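Local structure of ribulose bisphosphate carboxylase small chain (Galdieria sulphuraria, 4F0H) at residues Gln18-Ile23 and Pro63-Ile68; Ile35-Asp40 and Glu49-Pro54; Asn77-Val82 and Ser97-Arg102. The protein is the small subunit of RuBisCO, the enzyme that carboxylates ribulose 1,5-bisphosphate in carbon dioxide fixation, and probably helps to assemble and stabilise the catalytic large subunits. All coordinates share one frame; numbering follows the deposited sequence.

Interaction 1. Residues Gln18-Ile23 and Pro63-Ile68; sequences QIKKQI and PVLFEI
I19 of helix 16-28 pushes its CG2 methyl between two side chains of helix 61-74. CG2 lies 3.7 Å from L65 CD2 and at the same distance from I68 CD1, so one branch of the isoleucine meets two turn-related partners, with each pair of side chains crossing at a slant. The first torsion of I19 sets this up: CG2 sits anti to the backbone N and faces the second helix, while CG1 and CD1 lead off in another direction. L65 works as a fork. Its CD2 prong meets I19, and its CD1 prong lies against the aliphatic root of K20, 3.7 Å from K20 CG. Beyond that atom the lysine chain bends (chi2 -91°) and departs, its ammonium forming a salt bridge with D24 one turn further on. I23 and V64 approach tip to tip: I23 CG1 is 4.0 Å from V64 CG1, and I23 CG2 is 4.0 Å from V64 CG2, so both branches of each residue are engaged. Replacing I23 by an alanine would probably open a gap opposite both V64 methyls, leaving them without this partner. No hydrogen bond crosses between the segments, and the contact buries a modest 244 Å² of almost wholly apolar surface. The short axes come within 10.4 Å and run at 131° to each other, an inclined, broadly antiparallel crossing. Both helices lie over the four-stranded sheet of the small subunit. I19 and I68 rest on V100 of strand 93-101, and V64 packs on I33 and I68 on I35, both of strand 32-38.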
loop_
_atom_site.group_PDB
_atom_site.type_symbol
_atom_site.label_atom_id
_atom_site.label_comp_id
_atom_site.label_asym_id
_atom_site.label_seq_id
_atom_site.Cartn_x
_atom_site.Cartn_y
_atom_site.Cartn_z
ATOM N N GLN B 18 24.061 -40.703 -40.661
ATOM C CA GLN B 18 22.977 -39.830 -40.254
ATOM C C GLN B 18 23.457 -38.427 -39.873
ATOM O O GLN B 18 22.852 -37.443 -40.314
ATOM C CB GLN B 18 22.145 -40.477 -39.147
ATOM C CG GLN B 18 21.362 -41.606 -39.708
ATOM C CD GLN B 18 20.632 -42.353 -38.656
ATOM O OE1 GLN B 18 21.213 -42.807 -37.672
ATOM N NE2 GLN B 18 19.341 -42.452 -38.819
ATOM N N ILE B 19 24.585 -38.335 -39.167
ATOM C CA ILE B 19 25.034 -37.061 -38.692
ATOM C C ILE B 19 25.425 -36.232 -39.924
ATOM O O ILE B 19 25.053 -35.052 -40.081
ATOM C CB ILE B 19 26.195 -37.237 -37.739
ATOM C CG1 ILE B 19 25.643 -37.790 -36.418
ATOM C CG2 ILE B 19 26.903 -35.904 -37.537
ATOM C CD1 ILE B 19 26.645 -38.196 -35.493
ATOM N N LYS B 20 26.109 -36.896 -40.835
ATOM C CA LYS B 20 26.612 -36.261 -41.997
ATOM C C LYS B 20 25.443 -35.636 -42.793
ATOM O O LYS B 20 25.602 -34.546 -43.329
ATOM C CB LYS B 20 27.406 -37.313 -42.785
ATOM C CG LYS B 20 28.077 -36.829 -43.989
ATOM C CD LYS B 20 27.210 -36.975 -45.178
ATOM C CE LYS B 20 27.854 -36.262 -46.392
ATOM N NZ LYS B 20 26.898 -36.319 -47.544
ATOM N N LYS B 21 24.290 -36.314 -42.858
ATOM C CA LYS B 21 23.186 -35.779 -43.597
ATOM C C LYS B 21 22.568 -34.568 -42.857
ATOM O O LYS B 21 22.110 -33.648 -43.524
ATOM C CB LYS B 21 22.125 -36.811 -43.946
ATOM C CG LYS B 21 22.677 -38.019 -44.733
ATOM C CD LYS B 21 21.554 -39.000 -45.159
ATOM C CE LYS B 21 22.118 -40.270 -45.927
ATOM N NZ LYS B 21 23.120 -41.113 -45.192
ATOM N N GLN B 22 22.577 -34.570 -41.507
ATOM C CA GLN B 22 22.203 -33.376 -40.759
ATOM C C GLN B 22 23.178 -32.202 -40.978
ATOM O O GLN B 22 22.733 -31.071 -41.070
ATOM C CB GLN B 22 21.968 -33.651 -39.272
ATOM C CG GLN B 22 20.954 -34.741 -38.937
ATOM C CD GLN B 22 19.611 -34.449 -39.507
ATOM O OE1 GLN B 22 19.106 -33.309 -39.437
ATOM N NE2 GLN B 22 19.033 -35.459 -40.152
ATOM N N ILE B 23 24.471 -32.444 -41.088
ATOM C CA ILE B 23 25.389 -31.343 -41.447
ATOM C C ILE B 23 25.031 -30.759 -42.840
ATOM O O ILE B 23 24.943 -29.539 -43.011
ATOM C CB ILE B 23 26.857 -31.802 -41.468
ATOM C CG1 ILE B 23 27.272 -32.526 -40.187
ATOM C CG2 ILE B 23 27.790 -30.647 -41.614
ATOM C CD1 ILE B 23 26.548 -32.021 -39.013
ATOM N N PRO B 63 35.104 -31.547 -42.368
ATOM C CA PRO B 63 35.760 -30.855 -41.277
ATOM C C PRO B 63 34.888 -30.881 -40.011
ATOM O O PRO B 63 35.402 -31.017 -38.891
ATOM C CB PRO B 63 35.908 -29.427 -41.801
ATOM C CG PRO B 63 35.975 -29.586 -43.282
ATOM C CD PRO B 63 35.010 -30.702 -43.581
ATOM N N VAL B 64 33.588 -30.797 -40.198
ATOM C CA VAL B 64 32.683 -30.850 -39.085
ATOM C C VAL B 64 32.728 -32.259 -38.435
ATOM O O VAL B 64 32.901 -32.365 -37.221
ATOM C CB VAL B 64 31.286 -30.534 -39.561
ATOM C CG1 VAL B 64 30.271 -30.646 -38.403
ATOM C CG2 VAL B 64 31.274 -29.169 -40.183
ATOM N N LEU B 65 32.585 -33.318 -39.241
ATOM C CA LEU B 65 32.658 -34.663 -38.707
ATOM C C LEU B 65 33.986 -34.950 -38.046
ATOM O O LEU B 65 34.059 -35.714 -37.087
ATOM C CB LEU B 65 32.380 -35.705 -39.785
ATOM C CG LEU B 65 30.917 -35.813 -40.195
ATOM C CD1 LEU B 65 30.796 -36.565 -41.517
ATOM C CD2 LEU B 65 30.168 -36.550 -39.140
ATOM N N PHE B 66 35.033 -34.293 -38.501
ATOM C CA PHE B 66 36.315 -34.554 -37.933
ATOM C C PHE B 66 36.400 -34.018 -36.539
ATOM O O PHE B 66 36.920 -34.699 -35.636
ATOM C CB PHE B 66 37.438 -33.932 -38.756
ATOM C CG PHE B 66 38.773 -34.073 -38.100
ATOM C CD1 PHE B 66 39.447 -35.269 -38.153
ATOM C CD2 PHE B 66 39.355 -32.995 -37.420
ATOM C CE1 PHE B 66 40.675 -35.418 -37.541
ATOM C CE2 PHE B 66 40.600 -33.119 -36.791
ATOM C CZ PHE B 66 41.263 -34.344 -36.845
ATOM N N GLU B 67 35.951 -32.771 -36.357
ATOM C CA GLU B 67 35.851 -32.203 -35.023
ATOM C C GLU B 67 34.917 -32.954 -34.119
ATOM O O GLU B 67 35.178 -33.064 -32.941
ATOM C CB GLU B 67 35.380 -30.793 -35.078
ATOM C CG GLU B 67 36.284 -29.903 -35.781
ATOM C CD GLU B 67 37.668 -29.799 -35.140
ATOM O OE1 GLU B 67 37.885 -30.081 -33.912
ATOM O OE2 GLU B 67 38.572 -29.427 -35.911
ATOM N N ILE B 68 33.795 -33.432 -34.637
ATOM C CA ILE B 68 32.865 -34.211 -33.799
ATOM C C ILE B 68 33.589 -35.443 -33.226
ATOM O O ILE B 68 33.479 -35.797 -32.039
ATOM C CB ILE B 68 31.655 -34.711 -34.623
ATOM C CG1 ILE B 68 30.795 -33.527 -35.107
ATOM C CG2 ILE B 68 30.822 -35.723 -33.817
ATOM C CD1 ILE B 68 29.526 -34.001 -35.830
#

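Interaction 2. Residues Ile35-Asp40 and Glu49-Pro54; sequences IEYTND and EMWGLP
E49 lays its CB over one face of the Y37 ring, directly across a hydrogen-bonded antiparallel pair of the hairpin formed by strands 32-38 and 49-50. CB stands 3.6 Å from the centroid of the Y37 ring and only 17° off the ring normal, the geometry of a CH-pi contact, and it also lies against Y37 O. The next atom, CG, is already past the ring's outline, still above its plane, 4.1 Å from Y37 CE2. There the chain bends (chi2 -50°), which carries CD away from the ring. The carboxylate and ring planes stand 70° apart. At the tip, OE2 accepts a hydrogen bond from a water 2.9 Å away, and this water also lies 3.2 Å from T38 OG1. OE2 is further hydrogen-bonded to an aromatic side chain of another protein of the assembly, probably the large subunit; a basic side chain of that same neighbouring chain pairs with OE1 weakly and at long range. Beneath this side chain the backbones grip each other twice: Y37 N donates to E49 O over 2.8 Å, and E49 N returns a bond of 2.8 Å to Y37 O. Past the E36-M50 pair the ladder gains one more rung, W51 N to I35 O at 2.9 Å, nearly straight. Beside it I35 CG2 and W51 CB lie alongside each other, 3.8 Å apart, the two side chains pointing the same way; the W51 indole N-H is taken by E67 of helix 61-74. The chemistry thus divides along E49: its methylene root serves as a hydrophobic lid on a tyrosine, whereas its carboxylate, supplied with hydrogen-bond donors at the subunit interface, is probably ionised.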
loop_
_atom_site.group_PDB
_atom_site.type_symbol
_atom_site.label_atom_id
_atom_site.label_comp_id
_atom_site.label_asym_id
_atom_site.label_seq_id
_atom_site.Cartn_x
_atom_site.Cartn_y
_atom_site.Cartn_z
ATOM N N ILE B 35 30.002 -27.190 -31.807
ATOM C CA ILE B 35 30.063 -28.472 -31.139
ATOM C C ILE B 35 30.267 -28.125 -29.643
ATOM O O ILE B 35 31.205 -27.384 -29.286
ATOM C CB ILE B 35 31.271 -29.283 -31.633
ATOM C CG1 ILE B 35 31.036 -29.826 -33.022
ATOM C CG2 ILE B 35 31.543 -30.525 -30.695
ATOM C CD1 ILE B 35 32.352 -30.216 -33.715
ATOM N N GLU B 36 29.404 -28.637 -28.755
ATOM C CA GLU B 36 29.455 -28.230 -27.335
ATOM C C GLU B 36 29.296 -29.494 -26.472
ATOM O O GLU B 36 28.605 -30.466 -26.880
ATOM C CB GLU B 36 28.334 -27.282 -27.029
ATOM C CG GLU B 36 28.240 -26.106 -28.038
ATOM C CD GLU B 36 27.199 -25.003 -27.632
ATOM O OE1 GLU B 36 27.222 -23.907 -28.211
ATOM O OE2 GLU B 36 26.383 -25.192 -26.736
ATOM N N TYR B 37 29.889 -29.477 -25.301
ATOM C CA TYR B 37 29.899 -30.675 -24.492
ATOM C C TYR B 37 29.663 -30.384 -23.008
ATOM O O TYR B 37 29.948 -29.323 -22.529
ATOM C CB TYR B 37 31.206 -31.457 -24.700
ATOM C CG TYR B 37 32.441 -30.732 -24.246
ATOM C CD1 TYR B 37 33.103 -29.892 -25.064
ATOM C CD2 TYR B 37 32.945 -30.953 -22.967
ATOM C CE1 TYR B 37 34.183 -29.176 -24.623
ATOM C CE2 TYR B 37 34.051 -30.325 -22.523
ATOM C CZ TYR B 37 34.691 -29.454 -23.388
ATOM O OH TYR B 37 35.809 -28.825 -22.974
ATOM N N THR B 38 29.121 -31.332 -22.266
ATOM C CA THR B 38 28.907 -31.005 -20.862
ATOM C C THR B 38 28.783 -32.272 -20.072
ATOM O O THR B 38 28.377 -33.297 -20.622
ATOM C CB THR B 38 27.616 -30.196 -20.645
ATOM O OG1 THR B 38 27.702 -29.632 -19.334
ATOM C CG2 THR B 38 26.384 -31.107 -20.644
ATOM N N ASN B 39 29.083 -32.220 -18.775
ATOM C CA ASN B 39 28.747 -33.333 -17.883
ATOM C C ASN B 39 27.893 -32.830 -16.666
ATOM O O ASN B 39 27.812 -33.487 -15.666
ATOM C CB ASN B 39 29.995 -34.187 -17.424
ATOM C CG ASN B 39 31.030 -33.392 -16.595
ATOM O OD1 ASN B 39 30.771 -32.308 -16.121
ATOM N ND2 ASN B 39 32.280 -33.928 -16.513
ATOM N N ASP B 40 27.264 -31.654 -16.773
ATOM C CA ASP B 40 26.131 -31.339 -15.874
ATOM C C ASP B 40 24.897 -31.312 -16.788
ATOM O O ASP B 40 24.668 -30.330 -17.507
ATOM C CB ASP B 40 26.356 -30.013 -15.177
ATOM C CG ASP B 40 25.113 -29.506 -14.467
ATOM O OD1 ASP B 40 24.125 -30.241 -14.371
ATOM O OD2 ASP B 40 25.132 -28.377 -13.970
ATOM N N GLU B 49 30.064 -26.484 -22.471
ATOM C CA GLU B 49 31.410 -26.070 -22.855
ATOM C C GLU B 49 31.552 -26.097 -24.379
ATOM O O GLU B 49 30.963 -26.944 -25.055
ATOM C CB GLU B 49 32.457 -27.009 -22.242
ATOM C CG GLU B 49 32.446 -27.022 -20.715
ATOM C CD GLU B 49 32.494 -25.601 -20.092
ATOM O OE1 GLU B 49 33.387 -24.792 -20.398
ATOM O OE2 GLU B 49 31.655 -25.318 -19.239
ATOM N N MET B 50 32.348 -25.193 -24.908
ATOM C CA MET B 50 32.542 -25.053 -26.354
ATOM C C MET B 50 33.721 -25.914 -26.782
ATOM O O MET B 50 34.773 -25.844 -26.151
ATOM C CB MET B 50 32.936 -23.617 -26.639
ATOM C CG MET B 50 31.835 -22.618 -26.543
ATOM S SD MET B 50 32.253 -20.995 -27.297
ATOM C CE MET B 50 31.691 -21.230 -28.968
ATOM N N TRP B 51 33.578 -26.724 -27.832
ATOM C CA TRP B 51 34.723 -27.437 -28.402
ATOM C C TRP B 51 35.261 -26.572 -29.547
ATOM O O TRP B 51 34.723 -26.569 -30.656
ATOM C CB TRP B 51 34.353 -28.827 -28.860
ATOM C CG TRP B 51 35.436 -29.588 -29.544
ATOM C CD1 TRP B 51 35.643 -29.701 -30.907
ATOM C CD2 TRP B 51 36.499 -30.315 -28.913
ATOM N NE1 TRP B 51 36.778 -30.472 -31.146
ATOM C CE2 TRP B 51 37.312 -30.855 -29.935
ATOM C CE3 TRP B 51 36.831 -30.573 -27.583
ATOM C CZ2 TRP B 51 38.455 -31.637 -29.652
ATOM C CZ3 TRP B 51 37.962 -31.328 -27.303
ATOM C CH2 TRP B 51 38.738 -31.883 -28.332
ATOM N N GLY B 52 36.301 -25.779 -29.266
ATOM C CA GLY B 52 36.696 -24.736 -30.261
ATOM C C GLY B 52 35.578 -23.744 -30.631
ATOM O O GLY B 52 34.579 -23.605 -29.902
ATOM N N LEU B 53 35.737 -23.041 -31.746
ATOM C CA LEU B 53 34.827 -21.962 -32.141
ATOM C C LEU B 53 33.803 -22.543 -33.118
ATOM O O LEU B 53 34.084 -23.549 -33.753
ATOM C CB LEU B 53 35.655 -20.831 -32.804
ATOM C CG LEU B 53 36.590 -20.085 -31.820
ATOM C CD1 LEU B 53 37.709 -19.328 -32.467
ATOM C CD2 LEU B 53 35.737 -19.099 -30.994
ATOM N N PRO B 54 32.599 -21.931 -33.244
ATOM C CA PRO B 54 31.696 -22.446 -34.297
ATOM C C PRO B 54 32.374 -22.425 -35.707
ATOM O O PRO B 54 33.331 -21.719 -35.891
ATOM C CB PRO B 54 30.510 -21.463 -34.232
ATOM C CG PRO B 54 30.650 -20.822 -32.866
ATOM C CD PRO B 54 32.092 -20.671 -32.671
HETATM O O HOH W 1 31.658 -24.450 -30.110
HETATM O O HOH W 2 32.499 -25.898 -32.449
HETATM O O HOH W 3 29.289 -26.884 -18.832
#

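Interaction 3. Residues Asn77-Val82 and Ser97-Arg102; sequences NFYIKV and SFIVNR
V100 and N101 both turn their backbone N-H groups onto I80 O, the signature of a classic beta bulge in the hairpin of strands 79-86 and 93-101. The two bonds are unequal: V100 N reaches I80 O at 2.8 Å, almost straight (170°), whereas N101 N to I80 O is longer at 3.2 Å and more bent (146°). I80 N completes the pair by donating to N101 O. One residue of register is absorbed here, and the regular ladder resumes at V82, whose N donates to F98 O over 2.8 Å and whose O accepts from F98 N at 3.1 Å. K81 N points the other way, to E36 O of strand 32-38, and Y79 O accepts from T38 N, so strand 79-86 is hydrogen-bonded on both sides over this length. V100 O is taken by R72 of helix 61-74. One water lies 2.8 Å from S97 OG and accepts from K81 NZ, which also makes a cation-pi contact with W48. Another accepts from R102 NH1 and donates to Y79 OH; the phenol is further hydrogen-bonded to E106, and the guanidinium to I3 O. On the face carrying I80, V82 and F98, I80 CG2 meets V100 CG2 of the bulge at 3.6 Å. F98 CG, between its backbone N and carbonyl carbon (chi1 58°), brings one ring face to V82 CB, 4.0 Å from F98 CZ.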
loop_
_atom_site.group_PDB
_atom_site.type_symbol
_atom_site.label_atom_id
_atom_site.label_comp_id
_atom_site.label_asym_id
_atom_site.label_seq_id
_atom_site.Cartn_x
_atom_site.Cartn_y
_atom_site.Cartn_z
ATOM N N ASN B 77 33.185 -39.514 -22.311
ATOM C CA ASN B 77 32.171 -39.665 -21.241
ATOM C C ASN B 77 31.461 -38.351 -20.794
ATOM O O ASN B 77 31.140 -38.125 -19.607
ATOM C CB ASN B 77 32.788 -40.388 -20.059
ATOM C CG ASN B 77 33.840 -39.594 -19.419
ATOM O OD1 ASN B 77 34.483 -38.736 -20.059
ATOM N ND2 ASN B 77 34.034 -39.831 -18.130
ATOM N N PHE B 78 31.235 -37.506 -21.779
ATOM C CA PHE B 78 30.473 -36.279 -21.672
ATOM C C PHE B 78 29.355 -36.424 -22.667
ATOM O O PHE B 78 29.516 -37.148 -23.667
ATOM C CB PHE B 78 31.353 -35.135 -22.160
ATOM C CG PHE B 78 32.379 -34.672 -21.141
ATOM C CD1 PHE B 78 33.578 -35.395 -20.967
ATOM C CD2 PHE B 78 32.153 -33.503 -20.375
ATOM C CE1 PHE B 78 34.564 -34.995 -20.020
ATOM C CE2 PHE B 78 33.138 -33.073 -19.413
ATOM C CZ PHE B 78 34.350 -33.845 -19.245
ATOM N N TYR B 79 28.242 -35.720 -22.452
ATOM C CA TYR B 79 27.263 -35.434 -23.546
ATOM C C TYR B 79 27.904 -34.445 -24.453
ATOM O O TYR B 79 28.622 -33.523 -23.956
ATOM C CB TYR B 79 26.002 -34.750 -22.978
ATOM C CG TYR B 79 25.149 -35.722 -22.234
ATOM C CD1 TYR B 79 24.166 -36.446 -22.865
ATOM C CD2 TYR B 79 25.374 -35.956 -20.886
ATOM C CE1 TYR B 79 23.474 -37.405 -22.159
ATOM C CE2 TYR B 79 24.649 -36.890 -20.181
ATOM C CZ TYR B 79 23.710 -37.632 -20.839
ATOM O OH TYR B 79 22.935 -38.552 -20.087
ATOM N N ILE B 80 27.627 -34.581 -25.752
ATOM C CA ILE B 80 28.174 -33.695 -26.818
ATOM C C ILE B 80 27.034 -33.487 -27.763
ATOM O O ILE B 80 26.337 -34.474 -28.180
ATOM C CB ILE B 80 29.372 -34.397 -27.590
ATOM C CG1 ILE B 80 30.442 -34.932 -26.590
ATOM C CG2 ILE B 80 29.931 -33.515 -28.704
ATOM C CD1 ILE B 80 31.668 -35.659 -27.274
ATOM N N LYS B 81 26.839 -32.222 -28.150
ATOM C CA LYS B 81 25.812 -31.875 -29.079
ATOM C C LYS B 81 26.292 -31.008 -30.204
ATOM O O LYS B 81 27.308 -30.304 -30.100
ATOM C CB LYS B 81 24.640 -31.164 -28.393
ATOM C CG LYS B 81 25.058 -29.905 -27.605
ATOM C CD LYS B 81 23.844 -29.244 -26.979
ATOM C CE LYS B 81 24.090 -27.787 -26.573
ATOM N NZ LYS B 81 23.092 -27.458 -25.516
ATOM N N VAL B 82 25.519 -31.025 -31.283
ATOM C CA VAL B 82 25.860 -30.161 -32.395
ATOM C C VAL B 82 24.794 -29.137 -32.488
ATOM O O VAL B 82 23.610 -29.484 -32.313
ATOM C CB VAL B 82 25.978 -30.961 -33.729
ATOM C CG1 VAL B 82 26.281 -29.997 -34.861
ATOM C CG2 VAL B 82 27.124 -31.961 -33.609
ATOM N N SER B 97 19.552 -28.509 -32.605
ATOM C CA SER B 97 20.546 -28.922 -31.542
ATOM C C SER B 97 20.301 -30.397 -31.193
ATOM O O SER B 97 19.232 -30.741 -30.704
ATOM C CB SER B 97 20.379 -28.034 -30.328
ATOM O OG SER B 97 21.092 -28.482 -29.197
ATOM N N PHE B 98 21.254 -31.288 -31.507
ATOM C CA PHE B 98 21.019 -32.692 -31.230
ATOM C C PHE B 98 22.278 -33.359 -30.663
ATOM O O PHE B 98 23.471 -32.958 -30.902
ATOM C CB PHE B 98 20.525 -33.403 -32.504
ATOM C CG PHE B 98 21.469 -33.277 -33.635
ATOM C CD1 PHE B 98 21.385 -32.208 -34.506
ATOM C CD2 PHE B 98 22.470 -34.233 -33.835
ATOM C CE1 PHE B 98 22.264 -32.090 -35.560
ATOM C CE2 PHE B 98 23.358 -34.111 -34.883
ATOM C CZ PHE B 98 23.257 -33.013 -35.744
ATOM N N ILE B 99 22.008 -34.396 -29.905
ATOM C CA ILE B 99 23.010 -35.124 -29.222
ATOM C C ILE B 99 23.721 -36.090 -30.184
ATOM O O ILE B 99 23.079 -36.829 -30.951
ATOM C CB ILE B 99 22.421 -35.963 -28.058
ATOM C CG1 ILE B 99 21.616 -35.097 -27.095
ATOM C CG2 ILE B 99 23.521 -36.708 -27.297
ATOM C CD1 ILE B 99 22.396 -34.229 -26.312
ATOM N N VAL B 100 25.060 -36.064 -30.108
ATOM C CA VAL B 100 25.959 -36.966 -30.902
ATOM C C VAL B 100 26.873 -37.797 -30.021
ATOM O O VAL B 100 27.683 -38.610 -30.507
ATOM C CB VAL B 100 26.846 -36.188 -31.887
ATOM C CG1 VAL B 100 26.029 -35.457 -32.864
ATOM C CG2 VAL B 100 27.806 -35.239 -31.111
ATOM N N ASN B 101 26.810 -37.562 -28.723
ATOM C CA ASN B 101 27.452 -38.497 -27.793
ATOM C C ASN B 101 26.813 -38.481 -26.444
ATOM O O ASN B 101 26.592 -37.395 -25.905
ATOM C CB ASN B 101 28.906 -38.104 -27.645
ATOM C CG ASN B 101 29.723 -39.158 -26.941
ATOM O OD1 ASN B 101 30.124 -38.979 -25.795
ATOM N ND2 ASN B 101 29.970 -40.264 -27.610
ATOM N N ARG B 102 26.578 -39.668 -25.862
ATOM C CA ARG B 102 26.093 -39.795 -24.477
ATOM C C ARG B 102 27.076 -40.582 -23.642
ATOM O O ARG B 102 27.714 -41.474 -24.142
ATOM C CB ARG B 102 24.774 -40.575 -24.438
ATOM C CG ARG B 102 23.705 -39.910 -25.239
ATOM C CD ARG B 102 22.464 -40.849 -25.431
ATOM N NE ARG B 102 21.501 -40.076 -26.220
ATOM C CZ ARG B 102 20.637 -39.220 -25.726
ATOM N NH1 ARG B 102 20.504 -39.070 -24.413
ATOM N NH2 ARG B 102 19.873 -38.561 -26.569
HETATM O O HOH W 4 21.068 -40.227 -21.871
HETATM O O HOH W 5 20.953 -26.547 -27.148
#

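How the interactions relate
From the N terminus, helix 16-28 supplies the first half of interaction 1 and leads into strand 32-38. Interaction 2 then closes a short loop where the chain returns as strand 49-50. Interaction 1 closes only afterwards, on helix 61-74, so interaction 2 is nested inside its loop. Interaction 3 follows in series, closing the hairpin of strands 79-86 and 93-101; none of the loops cross. Interactions 2 and 3 share one antiparallel sheet, in which strands 32-38 and 79-86 are neighbours. Interaction 1 joins the two helices above it, touching interaction 2 through E67 with W51 and interaction 3 through Q22 with F98 and I68 with V82.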